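Side-chain contacts in fucose-specific lectin (Aleuria aurantia, PDB 6GKE), which binds L-fucose specifically in pockets between the blades of a six-bladed beta-propeller, with the strongest preference for alpha-1,6-linked core fucose on glycoproteins: residues R21-Y26 against N43-G48; V25-Q28 against I34-A37; R131-K136 against L178-Q183; R190-D195 against W199-F204. The protein carries 1 engineered substitution. All coordinates share one frame; numbering follows the deposited sequence. Where two conformers were deposited one is given.

Contact 1: residues R21-Y26 against N43-G48; sequences RQQRVY and NPWTGG. With FUC (alpha-L-fucopyranose), chain C.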
# COMPACT_ATOMS: atom_id res chain seq x y z
N ARG A 21 5.94 31.28 4.34
CA ARG A 21 6.06 30.04 5.15
C ARG A 21 6.65 28.87 4.34
O ARG A 21 6.06 28.43 3.35
CB ARG A 21 4.68 29.57 5.61
CG ARG A 21 4.68 28.23 6.33
CD ARG A 21 3.26 27.73 6.39
NE ARG A 21 3.15 26.49 7.13
CZ ARG A 21 2.05 25.74 7.16
NH1 ARG A 21 1.01 26.06 6.41
NH2 ARG A 21 2.00 24.70 7.97
N GLN A 22 7.74 28.29 4.86
CA GLN A 22 8.38 27.16 4.21
C GLN A 22 7.98 25.88 4.95
O GLN A 22 8.02 25.83 6.18
CB GLN A 22 9.90 27.31 4.23
CG GLN A 22 10.41 28.40 3.29
CD GLN A 22 10.27 28.05 1.83
OE1 GLN A 22 10.40 26.89 1.43
NE2 GLN A 22 10.03 29.05 1.00
N GLN A 23 7.59 24.86 4.19
CA GLN A 23 7.28 23.56 4.74
C GLN A 23 8.15 22.50 4.05
O GLN A 23 8.44 22.61 2.86
CB GLN A 23 5.82 23.17 4.52
CG GLN A 23 4.83 24.09 5.21
CD GLN A 23 3.43 23.59 4.96
OE1 GLN A 23 2.98 22.60 5.54
NE2 GLN A 23 2.72 24.28 4.07
N ARG A 24 8.51 21.46 4.81
CA ARG A 24 9.09 20.27 4.24
C ARG A 24 8.35 19.07 4.82
O ARG A 24 8.01 19.05 6.00
CB ARG A 24 10.59 20.14 4.54
CG ARG A 24 11.43 21.35 4.15
CD ARG A 24 11.58 21.52 2.65
NE ARG A 24 12.43 22.64 2.28
CZ ARG A 24 12.01 23.90 2.11
NH1 ARG A 24 10.73 24.21 2.21
NH2 ARG A 24 12.89 24.85 1.83
N VAL A 25 8.12 18.06 3.97
CA VAL A 25 7.52 16.82 4.42
C VAL A 25 8.38 15.67 3.90
O VAL A 25 8.88 15.72 2.78
CB VAL A 25 6.03 16.72 4.03
CG1 VAL A 25 5.80 16.78 2.54
CG2 VAL A 25 5.36 15.51 4.64
N TYR A 26 8.55 14.66 4.76
CA TYR A 26 9.40 13.51 4.55
C TYR A 26 8.54 12.25 4.56
O TYR A 26 7.65 12.10 5.41
CB TYR A 26 10.50 13.42 5.61
CG TYR A 26 11.33 14.67 5.61
CD1 TYR A 26 12.33 14.87 4.67
CD2 TYR A 26 11.03 15.72 6.47
CE1 TYR A 26 13.01 16.06 4.58
CE2 TYR A 26 11.71 16.93 6.39
CZ TYR A 26 12.69 17.10 5.44
OH TYR A 26 13.31 18.31 5.33
N ASN A 43 2.22 28.55 -2.84
CA ASN A 43 2.65 28.08 -4.16
C ASN A 43 2.51 26.56 -4.22
O ASN A 43 2.50 25.90 -3.18
CB ASN A 43 4.09 28.49 -4.46
CG ASN A 43 4.26 29.98 -4.59
OD1 ASN A 43 3.62 30.61 -5.44
ND2 ASN A 43 5.10 30.57 -3.76
N PRO A 44 2.38 25.95 -5.41
CA PRO A 44 2.29 24.49 -5.49
C PRO A 44 3.47 23.79 -4.80
O PRO A 44 4.60 24.27 -4.85
CB PRO A 44 2.28 24.21 -6.99
CG PRO A 44 1.72 25.48 -7.60
CD PRO A 44 2.28 26.59 -6.73
N TRP A 45 3.18 22.65 -4.17
CA TRP A 45 4.21 21.77 -3.65
C TRP A 45 5.19 21.40 -4.77
O TRP A 45 4.79 21.17 -5.92
CB TRP A 45 3.59 20.50 -3.05
CG TRP A 45 2.95 20.67 -1.71
CD1 TRP A 45 1.63 20.91 -1.45
CD2 TRP A 45 3.61 20.57 -0.44
NE1 TRP A 45 1.43 20.98 -0.09
CE2 TRP A 45 2.62 20.77 0.55
CE3 TRP A 45 4.92 20.31 -0.04
CZ2 TRP A 45 2.92 20.75 1.91
CZ3 TRP A 45 5.22 20.28 1.30
CH2 TRP A 45 4.23 20.50 2.26
N THR A 46 6.47 21.29 -4.41
CA THR A 46 7.51 20.77 -5.27
C THR A 46 8.11 19.50 -4.64
O THR A 46 7.83 19.16 -3.49
CB THR A 46 8.60 21.82 -5.51
OG1 THR A 46 9.17 22.22 -4.26
CG2 THR A 46 8.07 23.04 -6.22
N GLY A 47 8.95 18.81 -5.41
CA GLY A 47 9.73 17.70 -4.91
C GLY A 47 8.97 16.39 -4.91
O GLY A 47 8.10 16.14 -5.75
N GLY A 48 9.34 15.52 -3.97
CA GLY A 48 8.73 14.20 -3.82
C GLY A 48 9.17 13.17 -4.85
O GLY A 48 8.65 12.06 -4.83
C1 FUC C . 15.83 23.46 -0.01
C2 FUC C . 15.72 21.96 -0.19
C3 FUC C . 16.59 21.22 0.83
C4 FUC C . 16.27 21.70 2.24
C5 FUC C . 16.44 23.22 2.30
C6 FUC C . 16.11 23.81 3.66
O1 FUC C . 17.14 23.84 -0.40
O2 FUC C . 16.16 21.62 -1.51
O3 FUC C . 16.42 19.81 0.69
O4 FUC C . 14.93 21.38 2.61
O5 FUC C . 15.56 23.82 1.34

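Contact 2: residues V25-Q28 against I34-A37; sequences VYFQ and IREA. With FUC (alpha-L-fucopyranose), chain C.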
# COMPACT_ATOMS: atom_id res chain seq x y z
N VAL A 25 8.12 18.06 3.97
CA VAL A 25 7.52 16.82 4.42
C VAL A 25 8.38 15.67 3.90
O VAL A 25 8.88 15.72 2.78
CB VAL A 25 6.03 16.72 4.03
CG1 VAL A 25 5.80 16.78 2.54
CG2 VAL A 25 5.36 15.51 4.64
N TYR A 26 8.55 14.66 4.76
CA TYR A 26 9.40 13.51 4.55
C TYR A 26 8.54 12.25 4.56
O TYR A 26 7.65 12.10 5.41
CB TYR A 26 10.50 13.42 5.61
CG TYR A 26 11.33 14.67 5.61
CD1 TYR A 26 12.33 14.87 4.67
CD2 TYR A 26 11.03 15.72 6.47
CE1 TYR A 26 13.01 16.06 4.58
CE2 TYR A 26 11.71 16.93 6.39
CZ TYR A 26 12.69 17.10 5.44
OH TYR A 26 13.31 18.31 5.33
N PHE A 27 8.82 11.36 3.61
CA PHE A 27 8.09 10.11 3.47
C PHE A 27 9.04 9.10 2.83
O PHE A 27 10.08 9.47 2.30
CB PHE A 27 6.83 10.31 2.63
CG PHE A 27 7.10 10.70 1.19
CD1 PHE A 27 7.24 12.03 0.82
CD2 PHE A 27 7.22 9.74 0.21
CE1 PHE A 27 7.50 12.38 -0.50
CE2 PHE A 27 7.47 10.08 -1.11
CZ PHE A 27 7.61 11.40 -1.46
N GLN A 28 8.64 7.83 2.86
CA GLN A 28 9.46 6.78 2.29
C GLN A 28 8.88 6.33 0.95
O GLN A 28 7.66 6.24 0.78
CB GLN A 28 9.57 5.61 3.27
CG GLN A 28 10.66 4.61 2.92
CD GLN A 28 10.95 3.70 4.09
OE1 GLN A 28 10.05 3.28 4.81
NE2 GLN A 28 12.23 3.40 4.28
N ILE A 34 14.21 7.91 1.80
CA ILE A 34 13.44 8.99 2.39
C ILE A 34 13.50 10.16 1.41
O ILE A 34 14.58 10.63 1.07
CB ILE A 34 13.98 9.41 3.77
CG1 ILE A 34 14.10 8.22 4.73
CG2 ILE A 34 13.09 10.50 4.36
CD1 ILE A 34 14.89 8.52 5.98
N ARG A 35 12.32 10.60 0.96
CA ARG A 35 12.18 11.71 0.05
C ARG A 35 11.62 12.93 0.78
O ARG A 35 10.96 12.82 1.81
CB ARG A 35 11.25 11.36 -1.10
CG ARG A 35 11.78 10.27 -2.02
CD ARG A 35 10.83 10.06 -3.18
NE ARG A 35 11.28 9.00 -4.06
CZ ARG A 35 10.72 8.71 -5.22
NH1 ARG A 35 9.72 9.45 -5.68
NH2 ARG A 35 11.16 7.68 -5.92
N GLU A 36 11.89 14.09 0.19
CA GLU A 36 11.42 15.38 0.66
C GLU A 36 10.53 16.03 -0.40
O GLU A 36 10.88 16.03 -1.58
CB GLU A 36 12.61 16.29 0.94
CG GLU A 36 12.25 17.61 1.61
CD GLU A 36 13.44 18.56 1.66
OE1 GLU A 36 13.89 18.97 0.57
OE2 GLU A 36 13.93 18.86 2.78
N ALA A 37 9.43 16.63 0.05
CA ALA A 37 8.64 17.59 -0.74
C ALA A 37 8.70 18.94 -0.02
O ALA A 37 8.86 18.99 1.21
CB ALA A 37 7.23 17.11 -0.95
C1 FUC C . 15.83 23.46 -0.01
C2 FUC C . 15.72 21.96 -0.19
C3 FUC C . 16.59 21.22 0.83
C4 FUC C . 16.27 21.70 2.24
C5 FUC C . 16.44 23.22 2.30
C6 FUC C . 16.11 23.81 3.66
O1 FUC C . 17.14 23.84 -0.40
O2 FUC C . 16.16 21.62 -1.51
O3 FUC C . 16.42 19.81 0.69
O4 FUC C . 14.93 21.38 2.61
O5 FUC C . 15.56 23.82 1.34

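Contact 3: residues R131-K136 against L178-Q183; sequences RVYYQK and LRIYYQ. With FUC (alpha-L-fucopyranose), chain E; FUC (alpha-L-fucopyranose), chain F.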
# COMPACT_ATOMS: atom_id res chain seq x y z
N ARG A 131 15.49 16.51 21.42
CA ARG A 131 15.11 15.31 22.15
C ARG A 131 14.40 14.37 21.18
O ARG A 131 13.53 14.82 20.42
CB ARG A 131 14.20 15.64 23.34
CG ARG A 131 14.76 16.67 24.31
CD ARG A 131 15.94 16.13 25.10
NE ARG A 131 16.46 17.06 26.11
CZ ARG A 131 17.45 17.93 25.93
NH1 ARG A 131 17.97 18.14 24.73
NH2 ARG A 131 17.94 18.60 26.97
N VAL A 132 14.77 13.09 21.21
CA VAL A 132 14.22 12.07 20.35
C VAL A 132 13.61 10.98 21.23
O VAL A 132 14.25 10.54 22.18
CB VAL A 132 15.29 11.49 19.40
CG1 VAL A 132 14.70 10.41 18.50
CG2 VAL A 132 15.96 12.57 18.58
N TYR A 133 12.38 10.56 20.89
CA TYR A 133 11.62 9.60 21.68
C TYR A 133 11.37 8.35 20.84
O TYR A 133 11.02 8.44 19.66
CB TYR A 133 10.31 10.24 22.16
CG TYR A 133 10.58 11.45 23.01
CD1 TYR A 133 10.81 11.33 24.38
CD2 TYR A 133 10.74 12.70 22.44
CE1 TYR A 133 11.17 12.42 25.15
CE2 TYR A 133 11.10 13.80 23.20
CZ TYR A 133 11.32 13.66 24.56
OH TYR A 133 11.69 14.76 25.28
N TYR A 134 11.56 7.20 21.48
CA TYR A 134 11.53 5.91 20.81
C TYR A 134 11.19 4.84 21.85
O TYR A 134 11.19 5.09 23.05
CB TYR A 134 12.89 5.60 20.16
CG TYR A 134 14.01 5.43 21.15
CD1 TYR A 134 14.64 6.52 21.73
CD2 TYR A 134 14.43 4.17 21.55
CE1 TYR A 134 15.65 6.37 22.68
CE2 TYR A 134 15.43 4.00 22.49
CZ TYR A 134 16.05 5.10 23.06
OH TYR A 134 17.03 4.95 23.99
N GLN A 135 10.93 3.62 21.37
CA GLN A 135 10.75 2.48 22.24
C GLN A 135 11.79 1.41 21.92
O GLN A 135 12.21 1.26 20.77
CB GLN A 135 9.33 1.91 22.11
CG GLN A 135 8.29 2.95 22.50
CD GLN A 135 6.95 2.34 22.77
OE1 GLN A 135 6.21 1.97 21.86
NE2 GLN A 135 6.62 2.21 24.05
N LYS A 136 12.16 0.65 22.95
CA LYS A 136 13.11 -0.45 22.82
C LYS A 136 12.38 -1.78 22.55
O LYS A 136 12.97 -2.68 21.96
CB LYS A 136 13.92 -0.61 24.11
CG LYS A 136 14.88 0.53 24.41
CD LYS A 136 15.68 0.30 25.67
CE LYS A 136 16.69 1.38 25.96
NZ LYS A 136 17.57 1.02 27.09
N LEU A 178 8.69 20.65 28.00
CA LEU A 178 8.39 19.58 27.05
C LEU A 178 7.07 18.91 27.40
O LEU A 178 6.77 18.70 28.58
CB LEU A 178 9.49 18.52 27.11
CG LEU A 178 10.92 19.03 27.13
CD1 LEU A 178 11.89 17.86 27.10
CD2 LEU A 178 11.20 20.00 25.98
N ARG A 179 6.31 18.52 26.37
CA ARG A 179 5.11 17.72 26.55
C ARG A 179 5.13 16.57 25.54
O ARG A 179 5.31 16.78 24.34
CB ARG A 179 3.84 18.57 26.36
CG ARG A 179 3.68 19.69 27.39
CD ARG A 179 3.47 19.18 28.81
NE ARG A 179 3.24 20.26 29.76
CZ ARG A 179 4.19 20.92 30.43
NH1 ARG A 179 5.47 20.66 30.22
NH2 ARG A 179 3.84 21.85 31.31
N ILE A 180 4.96 15.36 26.07
CA ILE A 180 5.02 14.12 25.31
C ILE A 180 3.66 13.42 25.45
O ILE A 180 3.16 13.27 26.56
CB ILE A 180 6.15 13.20 25.80
CG1 ILE A 180 7.48 13.94 25.98
CG2 ILE A 180 6.27 11.98 24.90
CD1 ILE A 180 8.02 14.62 24.74
N TYR A 181 3.10 13.00 24.31
CA TYR A 181 1.78 12.38 24.24
C TYR A 181 1.95 10.97 23.68
O TYR A 181 2.68 10.76 22.72
CB TYR A 181 0.83 13.22 23.38
CG TYR A 181 0.68 14.60 23.94
CD1 TYR A 181 -0.24 14.87 24.95
CD2 TYR A 181 1.53 15.62 23.56
CE1 TYR A 181 -0.32 16.12 25.54
CE2 TYR A 181 1.47 16.88 24.14
CZ TYR A 181 0.55 17.12 25.14
OH TYR A 181 0.51 18.36 25.73
N TYR A 182 1.25 10.01 24.29
CA TYR A 182 1.38 8.61 23.89
C TYR A 182 0.09 7.90 24.29
O TYR A 182 -0.71 8.45 25.03
CB TYR A 182 2.60 7.98 24.56
CG TYR A 182 2.51 7.97 26.06
CD1 TYR A 182 2.88 9.06 26.82
CD2 TYR A 182 1.99 6.87 26.73
CE1 TYR A 182 2.76 9.07 28.20
CE2 TYR A 182 1.87 6.85 28.11
CZ TYR A 182 2.25 7.96 28.85
OH TYR A 182 2.12 7.93 30.21
N GLN A 183 -0.10 6.67 23.81
CA GLN A 183 -1.29 5.91 24.13
C GLN A 183 -0.92 4.82 25.13
O GLN A 183 -0.11 3.94 24.84
CB GLN A 183 -1.93 5.35 22.87
CG GLN A 183 -3.28 4.69 23.13
CD GLN A 183 -4.00 4.34 21.85
OE1 GLN A 183 -3.39 3.90 20.88
NE2 GLN A 183 -5.31 4.51 21.85
C1 FUC E . 17.69 16.63 30.16
C2 FUC E . 17.06 15.24 30.07
C3 FUC E . 15.59 15.33 30.51
C4 FUC E . 14.85 16.39 29.69
C5 FUC E . 15.56 17.72 29.92
C6 FUC E . 14.89 18.88 29.21
O1 FUC E . 17.81 16.94 31.55
O2 FUC E . 17.81 14.31 30.86
O3 FUC E . 14.96 14.05 30.41
O4 FUC E . 14.90 16.12 28.28
O5 FUC E . 16.91 17.62 29.47
C1 FUC F . 0.54 21.03 32.82
C2 FUC F . -0.21 19.84 32.25
C3 FUC F . -1.28 20.31 31.26
C4 FUC F . -0.63 21.17 30.18
C5 FUC F . 0.05 22.36 30.85
C6 FUC F . 0.75 23.28 29.86
O1 FUC F . -0.36 21.74 33.65
O2 FUC F . -0.78 19.08 33.33
O3 FUC F . -2.00 19.20 30.73
O4 FUC F . 0.38 20.44 29.47
O5 FUC F . 1.04 21.87 31.77

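Contact 4: residues R190-D195 against W199-F204; sequences REHCWD and WYVGGF. With FUC (alpha-L-fucopyranose), chain F; FUC (alpha-L-fucopyranose), chain E.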
# COMPACT_ATOMS: atom_id res chain seq x y z
N ARG A 190 -2.24 9.82 26.97
CA ARG A 190 -1.75 10.41 28.20
C ARG A 190 -0.61 11.37 27.86
O ARG A 190 -0.15 11.42 26.73
CB ARG A 190 -1.25 9.31 29.15
CG ARG A 190 -2.30 8.30 29.56
CD ARG A 190 -3.30 8.85 30.55
NE ARG A 190 -4.17 7.79 31.04
CZ ARG A 190 -5.13 7.96 31.94
NH1 ARG A 190 -5.33 9.14 32.50
NH2 ARG A 190 -5.90 6.93 32.26
N GLU A 191 -0.17 12.11 28.88
CA GLU A 191 0.75 13.22 28.73
C GLU A 191 1.83 13.11 29.80
O GLU A 191 1.52 12.91 30.97
CB GLU A 191 -0.03 14.52 28.88
CG GLU A 191 0.79 15.79 28.77
CD GLU A 191 -0.02 17.03 29.12
OE1 GLU A 191 -0.69 17.00 30.17
OE2 GLU A 191 0.03 18.03 28.36
N HIS A 192 3.09 13.29 29.40
CA HIS A 192 4.22 13.38 30.33
C HIS A 192 4.88 14.74 30.12
O HIS A 192 5.00 15.20 28.99
CB HIS A 192 5.19 12.20 30.15
CG HIS A 192 5.67 11.63 31.45
ND1 HIS A 192 4.79 11.09 32.37
CD2 HIS A 192 6.91 11.50 31.96
CE1 HIS A 192 5.48 10.66 33.40
NE2 HIS A 192 6.78 10.91 33.19
N CYS A 193 5.30 15.37 31.23
CA CYS A 193 5.66 16.77 31.23
C CYS A 193 7.03 17.00 31.88
O CYS A 193 7.32 16.43 32.92
CB CYS A 193 4.68 17.58 32.07
SG CYS A 193 2.94 17.32 31.66
N TRP A 194 7.80 17.93 31.30
CA TRP A 194 9.01 18.46 31.90
C TRP A 194 8.92 19.98 31.88
O TRP A 194 8.77 20.54 30.81
CB TRP A 194 10.26 17.99 31.15
CG TRP A 194 11.54 18.56 31.69
CD1 TRP A 194 12.03 19.82 31.53
CD2 TRP A 194 12.51 17.85 32.47
NE1 TRP A 194 13.24 19.95 32.17
CE2 TRP A 194 13.57 18.75 32.75
CE3 TRP A 194 12.61 16.54 32.96
CZ2 TRP A 194 14.69 18.38 33.48
CZ3 TRP A 194 13.72 16.17 33.67
CH2 TRP A 194 14.75 17.08 33.93
N ASP A 195 9.03 20.61 33.05
CA ASP A 195 9.05 22.08 33.13
C ASP A 195 10.44 22.61 33.50
O ASP A 195 10.83 23.67 33.00
CB ASP A 195 8.03 22.60 34.13
CG ASP A 195 6.59 22.50 33.65
OD1 ASP A 195 6.37 22.59 32.43
OD2 ASP A 195 5.71 22.35 34.51
N TRP A 199 10.40 15.01 35.34
CA TRP A 199 9.23 14.58 34.59
C TRP A 199 8.06 14.34 35.55
O TRP A 199 8.24 13.76 36.62
CB TRP A 199 9.53 13.30 33.80
CG TRP A 199 10.41 13.52 32.62
CD1 TRP A 199 11.75 13.33 32.54
CD2 TRP A 199 9.99 13.99 31.33
NE1 TRP A 199 12.20 13.65 31.29
CE2 TRP A 199 11.15 14.07 30.53
CE3 TRP A 199 8.76 14.35 30.77
CZ2 TRP A 199 11.10 14.49 29.20
CZ3 TRP A 199 8.71 14.77 29.46
CH2 TRP A 199 9.87 14.84 28.68
N TYR A 200 6.86 14.72 35.11
CA TYR A 200 5.67 14.44 35.88
C TYR A 200 4.50 14.12 34.94
O TYR A 200 4.49 14.50 33.77
CB TYR A 200 5.34 15.60 36.82
CG TYR A 200 4.94 16.90 36.16
CD1 TYR A 200 3.62 17.16 35.84
CD2 TYR A 200 5.88 17.87 35.88
CE1 TYR A 200 3.24 18.37 35.27
CE2 TYR A 200 5.52 19.07 35.30
CZ TYR A 200 4.20 19.32 34.99
OH TYR A 200 3.81 20.51 34.42
N VAL A 201 3.51 13.42 35.50
CA VAL A 201 2.33 13.02 34.74
C VAL A 201 1.44 14.25 34.53
O VAL A 201 1.07 14.92 35.49
CB VAL A 201 1.58 11.88 35.46
CG1 VAL A 201 0.27 11.56 34.77
CG2 VAL A 201 2.45 10.64 35.60
N GLY A 202 1.10 14.52 33.27
CA GLY A 202 0.27 15.65 32.92
C GLY A 202 -1.21 15.38 33.14
O GLY A 202 -1.66 14.24 33.31
N GLY A 203 -1.99 16.46 33.10
CA GLY A 203 -3.42 16.40 33.34
C GLY A 203 -4.23 15.95 32.12
O GLY A 203 -5.39 15.58 32.28
N PHE A 204 -3.65 15.98 30.92
CA PHE A 204 -4.39 15.64 29.71
C PHE A 204 -4.63 14.13 29.61
O PHE A 204 -3.70 13.35 29.77
CB PHE A 204 -3.64 16.07 28.45
CG PHE A 204 -4.34 15.63 27.19
CD1 PHE A 204 -5.55 16.20 26.84
CD2 PHE A 204 -3.83 14.61 26.40
CE1 PHE A 204 -6.23 15.78 25.70
CE2 PHE A 204 -4.51 14.20 25.26
CZ PHE A 204 -5.70 14.79 24.91
C1 FUC F . 0.54 21.03 32.82
C2 FUC F . -0.21 19.84 32.25
C3 FUC F . -1.28 20.31 31.26
C4 FUC F . -0.63 21.17 30.18
C5 FUC F . 0.05 22.36 30.85
C6 FUC F . 0.75 23.28 29.86
O1 FUC F . -0.36 21.74 33.65
O2 FUC F . -0.78 19.08 33.33
O3 FUC F . -2.00 19.20 30.73
O4 FUC F . 0.38 20.44 29.47
O5 FUC F . 1.04 21.87 31.77
C1 FUC E . 17.69 16.63 30.16
C2 FUC E . 17.06 15.24 30.07
C3 FUC E . 15.59 15.33 30.51
C4 FUC E . 14.85 16.39 29.69
C5 FUC E . 15.56 17.72 29.92
C6 FUC E . 14.89 18.88 29.21
O1 FUC E . 17.81 16.94 31.55
O2 FUC E . 17.81 14.31 30.86
O3 FUC E . 14.96 14.05 30.41
O4 FUC E . 14.90 16.12 28.28
O5 FUC E . 16.91 17.62 29.47
O HOH W 1 -1.82 12.30 31.34

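Contact 1: residues R21-Y26 against N43-G48
A single indole, that of Trp45, makes the whole of one side of this contact, reaching past the intervening strand 33-40 to Gln23 and Val25 without one hydrogen bond between the segments. CG of Trp45 stands opposite its own carbonyl carbon (chi1 -76°), which sends the six-membered ring inward. Its CH2 lies 3.8 Å from Gln23 CB, and its CZ3 is 3.8 Å from Val25 CG1. Both neighbours approach the ring obliquely, and both side chains cross the indole at about a right angle. Glutamine suits its place because its CB packs against the indole, the amide end lies alongside more loosely, and the amide oxygen is hydrogen-bonded to Ser277 and Asn269; the branched valine adds a purely apolar surface.

Arg24, between them in sequence, points away from Trp45 and serves the sugar. Its NE donates to fucose O4 over 2.8 Å and its NH2 to O5 over 2.9 Å. At the other edges of the guanidinium, NH1 reaches a lone pair of Gln22 OE1 in the amide plane at 2.8 Å and also bonds to Gln23 O from above the carbonyl plane. These bonds should fix the rotation of the group, making Gln22 a second-shell support.

Around this contact, strand 22-28 runs between strands 10-15 and 33-40 of its blade, Ile10 and Phe279 of strand 275-282 touch Val25, and Val304 and Pro305 pack on Trp45.

Contact 2: residues V25-Q28 against I34-A37
Tyr26 OH donates a 2.7 Å hydrogen bond to Glu36 OE2, using the anti lone pair, the one turned away from the other carboxylate oxygen. The same OE2 accepts fucose O4 at 2.7 Å, while OE1 accepts fucose O3, also at 2.7 Å. Glu36 leaves its strand with CG opposite the backbone N (chi1 -173°) and stays extended, so ring and carboxyl chain run side by side in the same direction, with CG 3.4 Å from Tyr26 CE1. Tyrosine suits this place because its ring lines the acid's methylene groups and its hydroxyl arrives level with the carboxylate. Gln38 gives OE1 a further donor.

Below this pair lies regular antiparallel pairing. Val25 with Ala37 and Phe27 with Arg35 are hydrogen-bonded pairs; Tyr26 with Glu36 is a non-hydrogen-bonded one. On the other face of the sheet, Arg35 CB sits over the Phe27 ring, 4.0 Å from its centroid, in a CH-pi contact. The guanidinium leads away to salt bridges with Asp29 and Glu3, leaving its aliphatic stem to the phenylalanine. The small Ala37 brings CB to 3.8 Å from Val25 CG1.

The chemistry implies a carboxylate used wholly as an acceptor: three hydroxyl donors and an amide probably favour its ionised form, and Tyr26 probably helps hold it turned toward the two adjacent fucose hydroxyls, O3 and O4.

Contact 3: residues R131-K136 against L178-Q183
Ile180 drives its CD1 methyl onto one face of the Tyr133 ring, 3.7 Å from the centroid and 23° off the normal. The methyl sits nearer the hydroxyl end, 3.4 Å from Tyr133 CZ, a CH-pi contact that closes a buried interface lacking any hydrogen bond between the segments. Leu178 continues the apolar surface: its CD1 lies 3.6 Å from Tyr133 OH and, looser, 4.2 Å from Arg131 CG. That methyl also comes within 3.7 Å of O4 of one fucose, so a leucine forms part of the pocket wall. Arg131 bends at chi2 (-69°) to bring NE to 2.8 Å from the same O4. Isoleucine suits the ring face, and leucine fits between the tyrosine hydroxyl, the arginine stem and the sugar.

In the next shell, Tyr133 OH makes a weak hydrogen bond to Glu146 OE2, and Trp199 packs on Tyr133, Leu178 and Ile180 alike. Arg179 turns the opposite way, to a second fucose; its NH1 bonds to Leu178 O at 2.9 Å and its NH2 is salt-bridged to Asp195.

Two strands of different sheets, nearly parallel, with the axes of the short segments 10.4 Å apart at closest, joined by side chains alone and flanked by a sugar site, are what the six-bladed beta-propeller presents where adjacent blades pack together.

Contact 4: residues R190-D195 against W199-F204
Trp194 turns an edge to the face of Trp199 across a beta hairpin, strands 188-194 and 199-207, in a propeller blade. Side chains pack tightly here. The planes stand 63° apart, and Trp194 CB sits almost on the normal through the six-membered ring of Trp199; CG opposite the backbone N (chi1 177°) lays the Trp194 indole beside its partner. The His192 ring is nearly parallel to Trp199 (planes at 16°) but slid apart, CD2 3.6 Å from Trp199 CE3. Tryptophan suits both places: Trp194 offers a face to C5 and C6 of a fucose, Trp199 gives it a ring N-H, from NE1 to O3 at 2.9 Å. On the reverse face, Cys193 CB presses over the Tyr200 ring, 3.5 Å from its centroid.

Toward Val201 and Gly203 this packing gives way to a more exposed side, where Gly202 N still bonds to Glu191 O. Glu191 OE1 takes the Phe204 N-H at 3.2 Å and accepts O3 of a second fucose. Glycine fits position 202 because Glu191 OE1 and Cys193 SG crowd its alpha carbon. Gly203 N donates to O2 of the same fucose. Beside that sugar, Tyr200 OH bonds to Asp195 OD2 at 2.6 Å, meeting it from above the carboxylate plane.

How the contacts relate
From the N terminus, contacts 1 and 2 start from the same strand, 22-28, and nest: contact 2 closes the short hairpin to strand 33-40, and contact 1 encloses it by going on to 43-48. They join where Gly48 N meets Glu36 O, and share one fucose. Contact 3 spans a much longer loop, from repeat 3 to repeat 4, linking two blades. Contact 4 follows in series, closing the last hairpin of repeat 4. Tyr181 OH with Glu191 OE2 and Leu178 N with Trp194 O tie contacts 3 and 4 together beside two fucoses. The two groups lie on opposite sides of the chain's centre.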